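Local coordinates for Tlr1174 protein (Synechococcus elongatus, PDB 2OZT) that dehydrates 2-succinyl-6-hydroxy-2,4-cyclohexadiene-1-carboxylate to 2-succinylbenzoate, using a divalent metal ion, in the phylloquinone pathway, at residues E122-S127 and A157-A162; F135-G140 and Q148-A153; R179-L184 and E193-P198. All blocks are in the same frame, centred on the assembly; numbering follows the deposited sequence.

From the N terminus, helix 120-129 comes first and carries the opening segment of contact 1. That contact closes only at 157-162, where helix 144-157 runs out into the loop before strand 163-167. Contact 2 is nested inside this loop. It closes a short connection, joining strand 134-138 to helix 144-157. Contact 3 follows in series, with helix 174-187 set against strand 192-196. Contacts 1 and 2 touch through Phe135, which packs on Trp124, Ser127 and Leu158. Contacts 2 and 3 touch where Gln148 and Leu151 meet Trp180 and Trp183, and where Lys136 lies beside Glu196. Contacts 2 and 3 each seat a helix on the parallel barrel sheet, whereas contact 1 links helix 120-129 to segment 157-162.

Contact 1 (E122-S127 and A157-A162); sequences EQWQQS and ALPPGA
Trp124, on helix 120-129 of the barrel domain, packs against Ala157, Leu158 and Pro159, where helix 144-157 ends and a loop leads to strand 163-167. Leu158 CD2 lies over one face of the indole, 4.0 Å from the centroid of the Trp124 five-membered ring and 21° off its normal, a CH-pi contact. Gln125 CG covers the opposite face, 3.5 Å above the Trp124 ring plane, so the indole is sandwiched between two aliphatic groups. Trp124 CG lies between the backbone N and the carbonyl carbon (chi1 63°), and the ring reaches across to the loop. In the alpha/beta barrel the contact sets helix 120-129 against the last residue of helix 144-157 and the loop that follows. The six-membered ring reaches the next residues. Trp124 CZ3 is 3.5 Å from Pro159 CD, and Trp124 CZ2 is 3.4 Å from Ala157 O. The Ala157 methyl adds a looser contact, with CB 4.2 Å from Trp124 CZ2. No hydrogen bond crosses between the segments. The chain then makes a type II beta turn from Pro159 to Ala162, closed by Ala162 N to Pro159 O at 3.1 Å. Leu114 of strand 112-114 also touches Trp124.

Contact 2 (F135-G140 and Q148-A153); sequences FKWKVG and QAILKA
Trp137 on strand 134-138 and Leu151 on helix 144-157 mark the closest approach of the two backbones, with their CA atoms 9.4 Å apart. The helix is regular here; Lys152 N bonds to Gln148 O at 2.9 Å. The gap is bridged by Trp137, whose CB points toward the helix. Its CG is anti to the backbone N (chi1 179°), and the indole extends outward from the strand. The six-membered ring makes the contact. Trp137 CZ2 is 3.7 Å from Ile150 CG2, and Trp137 CH2 is 3.8 Å from Ile150 CB. These two side chains cross at about a right angle. On the next helix residue, Leu151 CB lies 3.9 Å from Trp137 CZ3. The contact is wholly apolar, and all three residues are buried. Val139 CG1 covers one face of the indole, 3.6 Å above the Trp137 ring plane. Trp137 NE1 makes a weak hydrogen bond to Gly115 O. Lys136, on the same strand, forms a salt bridge with the metal ligand Asp167, and Lys138 is the predicted proton donor. The pair belongs to the beta-alpha-beta unit of strand 134-138, helix 144-157 and strand 163-167. Leu164 and Leu166 of the last strand touch Leu151, Ala120 of helix 120-129 touches Trp137, and helix 174-187 also packs on Leu151.

Contact 3 (R179-L184 and E193-P198); sequences RWFAWL and EYVEQP
Val195 is met by two side chains of helix 174-187, Phe181 and Leu184. Its CG2 carries both contacts: Val195 CG2 is 3.6 Å from Phe181 CE1, and Val195 CG2 is also 3.6 Å from Leu184 CD1. The Phe181 ring and Val195 approach from opposite directions. Val195 CB lies 3.8 Å from Phe181 CZ, so the ring end rests against the branch point as well as the methyl. Val195 holds CG1 trans to its amide nitrogen (chi1 176°), which leaves CG2 beside that N, turned to the helix, where it meets both side chains. Pro198 meets the same ring at its edge, near the ring plane, with its CB 4.0 Å from Phe181 CE2. All four residues are buried, and no hydrogen bond crosses between the segments.

Further out, Ile218 of strand 218-220 touches both Phe181 and Pro198. Leu166 of strand 163-167 touches Leu184. Strand alternation points Val195 at the helix and sends Tyr194 and Glu196 away from it. After the strand, Gln197 takes a left-handed backbone conformation (phi 50°, psi 63°). Its side-chain OE1 bonds to Asp221 N, and its NE2 bonds to Ser223 OG and Leu199 O. The bonds to Asp221 and Ser223 link the loop bearing Pro198 to the residues just after strand 218-220; the bond to Leu199 O is local.

Glu196 is a magnesium ligand, as are Asp167 and Asp221; a sodium ion occupies the site here, bound by Asp167, Asp221 and Glu222. Helix 174-187 and strand 192-196 are parts of one beta-alpha-beta unit. Acidic metal ligands at the C-terminal ends of the third, fourth and fifth barrel strands, with helices packed outside, are the hallmark of the enolase superfamily barrel.

Contact 1 (E122-S127 and A157-A162)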
loop_
_atom_site.group_PDB
_atom_site.type_symbol
_atom_site.label_atom_id
_atom_site.label_comp_id
_atom_site.label_asym_id
_atom_site.label_seq_id
_atom_site.Cartn_x
_atom_site.Cartn_y
_atom_site.Cartn_z
ATOM N N GLU A 122 13.843 -15.755 13.631
ATOM C CA GLU A 122 12.961 -16.504 14.525
ATOM C C GLU A 122 11.505 -16.183 14.214
ATOM O O GLU A 122 10.600 -16.795 14.796
ATOM C CB GLU A 122 13.247 -16.200 16.010
ATOM C CG GLU A 122 12.904 -14.750 16.392
ATOM C CD GLU A 122 13.721 -14.159 17.546
ATOM O OE1 GLU A 122 14.769 -14.732 17.925
ATOM O OE2 GLU A 122 13.346 -13.069 18.018
ATOM N N GLN A 123 11.269 -15.254 13.287
ATOM C CA GLN A 123 9.897 -14.780 13.035
ATOM C C GLN A 123 9.239 -15.326 11.772
ATOM O O GLN A 123 8.039 -15.099 11.573
ATOM C CB GLN A 123 9.838 -13.252 12.945
ATOM C CG GLN A 123 10.059 -12.550 14.283
ATOM C CD GLN A 123 9.978 -11.040 14.169
ATOM O OE1 GLN A 123 9.778 -10.476 13.081
ATOM N NE2 GLN A 123 10.155 -10.360 15.308
ATOM N N TRP A 124 9.965 -16.028 10.933
ATOM C CA TRP A 124 9.367 -16.502 9.663
ATOM C C TRP A 124 8.587 -17.793 9.840
ATOM O O TRP A 124 7.626 -18.058 9.082
ATOM C CB TRP A 124 10.452 -16.681 8.573
ATOM C CG TRP A 124 11.524 -17.717 8.844
ATOM C CD1 TRP A 124 12.773 -17.502 9.342
ATOM C CD2 TRP A 124 11.424 -19.117 8.571
ATOM N NE1 TRP A 124 13.453 -18.693 9.388
ATOM C CE2 TRP A 124 12.639 -19.707 8.939
ATOM C CE3 TRP A 124 10.389 -19.934 8.065
ATOM C CZ2 TRP A 124 12.873 -21.076 8.807
ATOM C CZ3 TRP A 124 10.603 -21.286 7.944
ATOM C CH2 TRP A 124 11.849 -21.852 8.315
ATOM N N GLN A 125 8.959 -18.584 10.845
ATOM C CA GLN A 125 8.427 -19.941 10.978
ATOM C C GLN A 125 6.915 -19.992 11.211
ATOM O O GLN A 125 6.243 -20.794 10.556
ATOM C CB GLN A 125 9.207 -20.665 12.114
ATOM C CG GLN A 125 10.709 -20.903 11.815
ATOM C CD GLN A 125 11.597 -19.756 12.265
ATOM O OE1 GLN A 125 11.156 -18.605 12.497
ATOM N NE2 GLN A 125 12.902 -20.062 12.385
ATOM N N GLN A 126 6.380 -19.188 12.132
ATOM C CA GLN A 126 4.945 -19.245 12.404
ATOM C C GLN A 126 4.195 -18.760 11.191
ATOM O O GLN A 126 3.149 -19.330 10.852
ATOM C CB GLN A 126 4.636 -18.400 13.644
ATOM C CG GLN A 126 3.174 -18.356 14.020
ATOM C CD GLN A 126 2.694 -19.606 14.748
ATOM O OE1 GLN A 126 3.467 -20.523 15.043
ATOM N NE2 GLN A 126 1.402 -19.634 15.050
ATOM N N SER A 127 4.702 -17.726 10.504
ATOM C CA SER A 127 4.039 -17.264 9.285
ATOM C C SER A 127 4.047 -18.319 8.177
ATOM O O SER A 127 3.020 -18.566 7.527
ATOM C CB SER A 127 4.663 -15.967 8.764
ATOM O OG SER A 127 4.518 -14.954 9.732
ATOM N N ALA A 157 18.182 -20.701 5.941
ATOM C CA ALA A 157 17.112 -21.272 6.759
ATOM C C ALA A 157 15.730 -21.344 6.079
ATOM O O ALA A 157 14.959 -22.245 6.355
ATOM C CB ALA A 157 17.000 -20.489 8.028
ATOM N N LEU A 158 15.412 -20.377 5.217
ATOM C CA LEU A 158 14.066 -20.349 4.612
ATOM C C LEU A 158 13.828 -21.594 3.782
ATOM O O LEU A 158 14.725 -22.074 3.095
ATOM C CB LEU A 158 13.887 -19.096 3.745
ATOM C CG LEU A 158 13.701 -17.782 4.509
ATOM C CD1 LEU A 158 13.822 -16.614 3.530
ATOM C CD2 LEU A 158 12.326 -17.756 5.131
ATOM N N PRO A 159 12.609 -22.151 3.836
ATOM C CA PRO A 159 12.386 -23.399 3.073
ATOM C C PRO A 159 12.350 -23.190 1.573
ATOM O O PRO A 159 12.141 -22.061 1.094
ATOM C CB PRO A 159 10.990 -23.858 3.544
ATOM C CG PRO A 159 10.747 -23.118 4.838
ATOM C CD PRO A 159 11.416 -21.769 4.615
ATOM N N PRO A 160 12.486 -24.273 0.798
ATOM C CA PRO A 160 12.294 -24.190 -0.646
ATOM C C PRO A 160 10.971 -23.549 -1.000
ATOM O O PRO A 160 9.903 -23.894 -0.403
ATOM C CB PRO A 160 12.282 -25.661 -1.094
ATOM C CG PRO A 160 13.059 -26.373 -0.025
ATOM C CD PRO A 160 12.825 -25.647 1.262
ATOM N N GLY A 161 11.041 -22.614 -1.942
ATOM C CA GLY A 161 9.831 -21.920 -2.390
ATOM C C GLY A 161 9.620 -20.570 -1.724
ATOM O O GLY A 161 8.717 -19.829 -2.125
ATOM N N ALA A 162 10.388 -20.259 -0.668
ATOM C CA ALA A 162 10.298 -18.943 -0.026
ATOM C C ALA A 162 10.707 -17.806 -0.990
ATOM O O ALA A 162 11.594 -17.962 -1.833
ATOM C CB ALA A 162 11.159 -18.900 1.277
#

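Contact 2 (F135-G140 and Q148-A153)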
loop_
_atom_site.group_PDB
_atom_site.type_symbol
_atom_site.label_atom_id
_atom_site.label_comp_id
_atom_site.label_asym_id
_atom_site.label_seq_id
_atom_site.Cartn_x
_atom_site.Cartn_y
_atom_site.Cartn_z
ATOM N N PHE A 135 8.034 -12.952 2.198
ATOM C CA PHE A 135 8.389 -12.199 3.393
ATOM C C PHE A 135 8.983 -10.863 3.010
ATOM O O PHE A 135 9.570 -10.749 1.935
ATOM C CB PHE A 135 9.472 -12.978 4.179
ATOM C CG PHE A 135 8.973 -14.310 4.671
ATOM C CD1 PHE A 135 8.340 -14.407 5.886
ATOM C CD2 PHE A 135 9.094 -15.432 3.875
ATOM C CE1 PHE A 135 7.836 -15.630 6.335
ATOM C CE2 PHE A 135 8.601 -16.678 4.325
ATOM C CZ PHE A 135 7.933 -16.752 5.544
ATOM N N LYS A 136 8.860 -9.899 3.907
ATOM C CA LYS A 136 9.563 -8.604 3.713
ATOM C C LYS A 136 10.300 -8.288 4.982
ATOM O O LYS A 136 9.696 -8.245 6.054
ATOM C CB LYS A 136 8.568 -7.476 3.401
ATOM C CG LYS A 136 9.318 -6.123 3.120
ATOM C CD LYS A 136 8.363 -5.004 2.646
ATOM C CE LYS A 136 7.542 -4.447 3.779
ATOM N NZ LYS A 136 6.921 -3.096 3.526
ATOM N N TRP A 137 11.624 -8.125 4.870
ATOM C CA TRP A 137 12.469 -7.864 6.037
ATOM C C TRP A 137 13.015 -6.444 5.954
ATOM O O TRP A 137 13.454 -6.002 4.884
ATOM C CB TRP A 137 13.640 -8.861 6.028
ATOM C CG TRP A 137 14.636 -8.702 7.178
ATOM C CD1 TRP A 137 14.341 -8.459 8.489
ATOM C CD2 TRP A 137 16.055 -8.796 7.083
ATOM N NE1 TRP A 137 15.514 -8.375 9.225
ATOM C CE2 TRP A 137 16.572 -8.567 8.380
ATOM C CE3 TRP A 137 16.950 -9.036 6.025
ATOM C CZ2 TRP A 137 17.957 -8.594 8.664
ATOM C CZ3 TRP A 137 18.338 -9.040 6.310
ATOM C CH2 TRP A 137 18.817 -8.820 7.626
ATOM N N LYS A 138 12.970 -5.739 7.075
ATOM C CA LYS A 138 13.466 -4.369 7.172
ATOM C C LYS A 138 14.969 -4.364 7.266
ATOM O O LYS A 138 15.546 -5.056 8.120
ATOM C CB LYS A 138 12.852 -3.715 8.421
ATOM C CG LYS A 138 13.042 -2.221 8.513
ATOM C CD LYS A 138 12.372 -1.678 9.770
ATOM C CE LYS A 138 12.297 -0.165 9.728
ATOM N NZ LYS A 138 11.563 0.301 10.956
ATOM N N VAL A 139 15.584 -3.603 6.352
ATOM C CA VAL A 139 17.041 -3.399 6.343
ATOM C C VAL A 139 17.363 -1.904 6.406
ATOM O O VAL A 139 16.482 -1.030 6.390
ATOM C CB VAL A 139 17.726 -4.078 5.146
ATOM C CG1 VAL A 139 17.529 -5.577 5.188
ATOM C CG2 VAL A 139 17.124 -3.550 3.826
ATOM N N GLY A 140 18.660 -1.616 6.525
ATOM C CA GLY A 140 19.085 -0.224 6.753
ATOM C C GLY A 140 18.972 0.231 8.193
ATOM O O GLY A 140 19.011 1.451 8.453
ATOM N N GLN A 148 24.031 -8.273 6.371
ATOM C CA GLN A 148 24.419 -9.247 5.393
ATOM C C GLN A 148 24.672 -10.619 6.029
ATOM O O GLN A 148 24.351 -11.637 5.464
ATOM C CB GLN A 148 25.619 -8.744 4.574
ATOM C CG GLN A 148 25.176 -7.702 3.564
ATOM C CD GLN A 148 26.278 -6.760 3.094
ATOM O OE1 GLN A 148 27.450 -6.952 3.398
ATOM N NE2 GLN A 148 25.889 -5.731 2.330
ATOM N N ALA A 149 25.241 -10.623 7.229
ATOM C CA ALA A 149 25.432 -11.884 7.949
ATOM C C ALA A 149 24.133 -12.553 8.351
ATOM O O ALA A 149 23.969 -13.766 8.164
ATOM C CB ALA A 149 26.348 -11.681 9.144
ATOM N N ILE A 150 23.170 -11.729 8.798
ATOM C CA ILE A 150 21.819 -12.237 9.111
ATOM C C ILE A 150 21.175 -12.741 7.822
ATOM O O ILE A 150 20.558 -13.818 7.789
ATOM C CB ILE A 150 20.965 -11.176 9.764
ATOM C CG1 ILE A 150 21.553 -10.788 11.129
ATOM C CG2 ILE A 150 19.529 -11.700 9.934
ATOM C CD1 ILE A 150 21.026 -9.486 11.643
ATOM N N LEU A 151 21.326 -11.963 6.751
ATOM C CA LEU A 151 20.692 -12.339 5.493
ATOM C C LEU A 151 21.192 -13.695 4.978
ATOM O O LEU A 151 20.423 -14.541 4.509
ATOM C CB LEU A 151 20.934 -11.242 4.439
ATOM C CG LEU A 151 20.235 -11.488 3.098
ATOM C CD1 LEU A 151 18.718 -11.835 3.187
ATOM C CD2 LEU A 151 20.386 -10.278 2.210
ATOM N N LYS A 152 22.509 -13.899 5.080
ATOM C CA LYS A 152 23.101 -15.170 4.704
ATOM C C LYS A 152 22.442 -16.341 5.487
ATOM O O LYS A 152 22.082 -17.375 4.896
ATOM C CB LYS A 152 24.634 -15.114 4.918
ATOM C CG LYS A 152 25.347 -16.395 4.553
ATOM C CD LYS A 152 26.870 -16.124 4.500
ATOM C CE LYS A 152 27.675 -17.418 4.471
ATOM N NZ LYS A 152 27.400 -18.205 3.244
ATOM N N ALA A 153 22.274 -16.164 6.790
ATOM C CA ALA A 153 21.646 -17.190 7.637
ATOM C C ALA A 153 20.154 -17.362 7.291
ATOM O O ALA A 153 19.632 -18.486 7.271
ATOM C CB ALA A 153 21.811 -16.815 9.092
#

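Contact 3 (R179-L184 and E193-P198)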
loop_
_atom_site.group_PDB
_atom_site.type_symbol
_atom_site.label_atom_id
_atom_site.label_comp_id
_atom_site.label_asym_id
_atom_site.label_seq_id
_atom_site.Cartn_x
_atom_site.Cartn_y
_atom_site.Cartn_z
ATOM N N ARG A 179 27.169 -0.708 -2.573
ATOM C CA ARG A 179 27.882 -1.837 -1.938
ATOM C C ARG A 179 26.917 -3.010 -1.686
ATOM O O ARG A 179 27.257 -4.173 -1.926
ATOM C CB ARG A 179 28.555 -1.392 -0.649
ATOM C CG ARG A 179 29.782 -0.498 -0.913
ATOM C CD ARG A 179 30.773 -0.478 0.276
ATOM N NE ARG A 179 30.077 -0.225 1.547
ATOM C CZ ARG A 179 29.622 0.967 1.937
ATOM N NH1 ARG A 179 29.798 2.039 1.176
ATOM N NH2 ARG A 179 28.984 1.087 3.101
ATOM N N TRP A 180 25.678 -2.700 -1.260
ATOM C CA TRP A 180 24.659 -3.728 -1.076
ATOM C C TRP A 180 24.297 -4.461 -2.355
ATOM O O TRP A 180 24.194 -5.692 -2.380
ATOM C CB TRP A 180 23.394 -3.088 -0.514
ATOM C CG TRP A 180 23.164 -3.321 0.958
ATOM C CD1 TRP A 180 23.304 -2.415 1.959
ATOM C CD2 TRP A 180 22.681 -4.522 1.557
ATOM N NE1 TRP A 180 22.938 -2.986 3.176
ATOM C CE2 TRP A 180 22.550 -4.279 2.943
ATOM C CE3 TRP A 180 22.314 -5.770 1.049
ATOM C CZ2 TRP A 180 22.077 -5.278 3.844
ATOM C CZ3 TRP A 180 21.883 -6.759 1.944
ATOM C CH2 TRP A 180 21.733 -6.490 3.306
ATOM N N PHE A 181 24.143 -3.723 -3.450
ATOM C CA PHE A 181 23.814 -4.391 -4.688
ATOM C C PHE A 181 24.951 -5.265 -5.202
ATOM O O PHE A 181 24.699 -6.292 -5.800
ATOM C CB PHE A 181 23.301 -3.403 -5.742
ATOM C CG PHE A 181 21.877 -2.967 -5.472
ATOM C CD1 PHE A 181 20.848 -3.890 -5.588
ATOM C CD2 PHE A 181 21.586 -1.671 -5.093
ATOM C CE1 PHE A 181 19.529 -3.516 -5.301
ATOM C CE2 PHE A 181 20.287 -1.292 -4.811
ATOM C CZ PHE A 181 19.263 -2.223 -4.900
ATOM N N ALA A 182 26.177 -4.849 -4.915
ATOM C CA ALA A 182 27.363 -5.654 -5.331
ATOM C C ALA A 182 27.395 -6.930 -4.489
ATOM O O ALA A 182 27.625 -8.031 -5.026
ATOM C CB ALA A 182 28.622 -4.864 -5.172
ATOM N N TRP A 183 27.120 -6.810 -3.187
ATOM C CA TRP A 183 27.024 -7.988 -2.316
ATOM C C TRP A 183 25.931 -8.933 -2.782
ATOM O O TRP A 183 26.109 -10.159 -2.824
ATOM C CB TRP A 183 26.742 -7.581 -0.870
ATOM C CG TRP A 183 26.836 -8.731 0.120
ATOM C CD1 TRP A 183 27.932 -9.075 0.852
ATOM C CD2 TRP A 183 25.795 -9.637 0.502
ATOM N NE1 TRP A 183 27.640 -10.139 1.672
ATOM C CE2 TRP A 183 26.342 -10.519 1.467
ATOM C CE3 TRP A 183 24.461 -9.800 0.126
ATOM C CZ2 TRP A 183 25.609 -11.554 2.041
ATOM C CZ3 TRP A 183 23.713 -10.836 0.715
ATOM C CH2 TRP A 183 24.293 -11.693 1.669
ATOM N N LEU A 184 24.778 -8.373 -3.150
ATOM C CA LEU A 184 23.659 -9.211 -3.566
ATOM C C LEU A 184 23.959 -9.946 -4.875
ATOM O O LEU A 184 23.512 -11.072 -5.083
ATOM C CB LEU A 184 22.362 -8.387 -3.682
ATOM C CG LEU A 184 21.713 -8.000 -2.353
ATOM C CD1 LEU A 184 20.692 -6.885 -2.565
ATOM C CD2 LEU A 184 21.006 -9.190 -1.660
ATOM N N GLU A 193 13.469 -11.300 -4.048
ATOM C CA GLU A 193 12.551 -10.824 -5.062
ATOM C C GLU A 193 12.884 -9.408 -5.525
ATOM O O GLU A 193 12.905 -9.110 -6.724
ATOM C CB GLU A 193 11.141 -10.877 -4.495
ATOM C CG GLU A 193 10.056 -10.624 -5.530
ATOM C CD GLU A 193 8.655 -10.735 -4.964
ATOM O OE1 GLU A 193 8.487 -10.805 -3.734
ATOM O OE2 GLU A 193 7.712 -10.783 -5.782
ATOM N N TYR A 194 13.111 -8.522 -4.571
ATOM C CA TYR A 194 13.562 -7.172 -4.865
ATOM C C TYR A 194 14.057 -6.492 -3.623
ATOM O O TYR A 194 13.820 -6.975 -2.487
ATOM C CB TYR A 194 12.443 -6.321 -5.506
ATOM C CG TYR A 194 11.065 -6.249 -4.823
ATOM C CD1 TYR A 194 9.967 -6.853 -5.436
ATOM C CD2 TYR A 194 10.858 -5.568 -3.628
ATOM C CE1 TYR A 194 8.661 -6.746 -4.892
ATOM C CE2 TYR A 194 9.541 -5.471 -3.060
ATOM C CZ TYR A 194 8.491 -6.067 -3.706
ATOM O OH TYR A 194 7.250 -5.927 -3.128
ATOM N N VAL A 195 14.790 -5.388 -3.840
ATOM C CA VAL A 195 15.117 -4.428 -2.800
ATOM C C VAL A 195 14.131 -3.258 -2.952
ATOM O O VAL A 195 14.019 -2.672 -4.022
ATOM C CB VAL A 195 16.604 -3.943 -2.886
ATOM C CG1 VAL A 195 16.840 -2.879 -1.847
ATOM C CG2 VAL A 195 17.594 -5.110 -2.730
ATOM N N GLU A 196 13.453 -2.944 -1.870
ATOM C CA GLU A 196 12.428 -1.908 -1.884
ATOM C C GLU A 196 12.979 -0.572 -1.405
ATOM O O GLU A 196 13.602 -0.516 -0.330
ATOM C CB GLU A 196 11.252 -2.327 -1.001
ATOM C CG GLU A 196 10.042 -1.416 -1.079
ATOM C CD GLU A 196 8.877 -2.028 -0.330
ATOM O OE1 GLU A 196 9.019 -3.159 0.147
ATOM O OE2 GLU A 196 7.806 -1.394 -0.261
ATOM N N GLN A 197 12.857 0.462 -2.252
ATOM C CA GLN A 197 13.241 1.839 -1.886
ATOM C C GLN A 197 14.664 1.940 -1.284
ATOM O O GLN A 197 14.825 2.342 -0.140
ATOM C CB GLN A 197 12.163 2.507 -1.009
ATOM C CG GLN A 197 12.240 4.039 -1.054
ATOM C CD GLN A 197 11.666 4.621 -2.313
ATOM O OE1 GLN A 197 10.583 4.202 -2.778
ATOM N NE2 GLN A 197 12.357 5.592 -2.910
ATOM N N PRO A 198 15.673 1.584 -2.084
ATOM C CA PRO A 198 17.010 1.655 -1.478
ATOM C C PRO A 198 17.430 3.072 -1.135
ATOM O O PRO A 198 18.163 3.266 -0.140
ATOM C CB PRO A 198 17.912 1.045 -2.547
ATOM C CG PRO A 198 17.184 1.206 -3.839
ATOM C CD PRO A 198 15.709 1.011 -3.433
#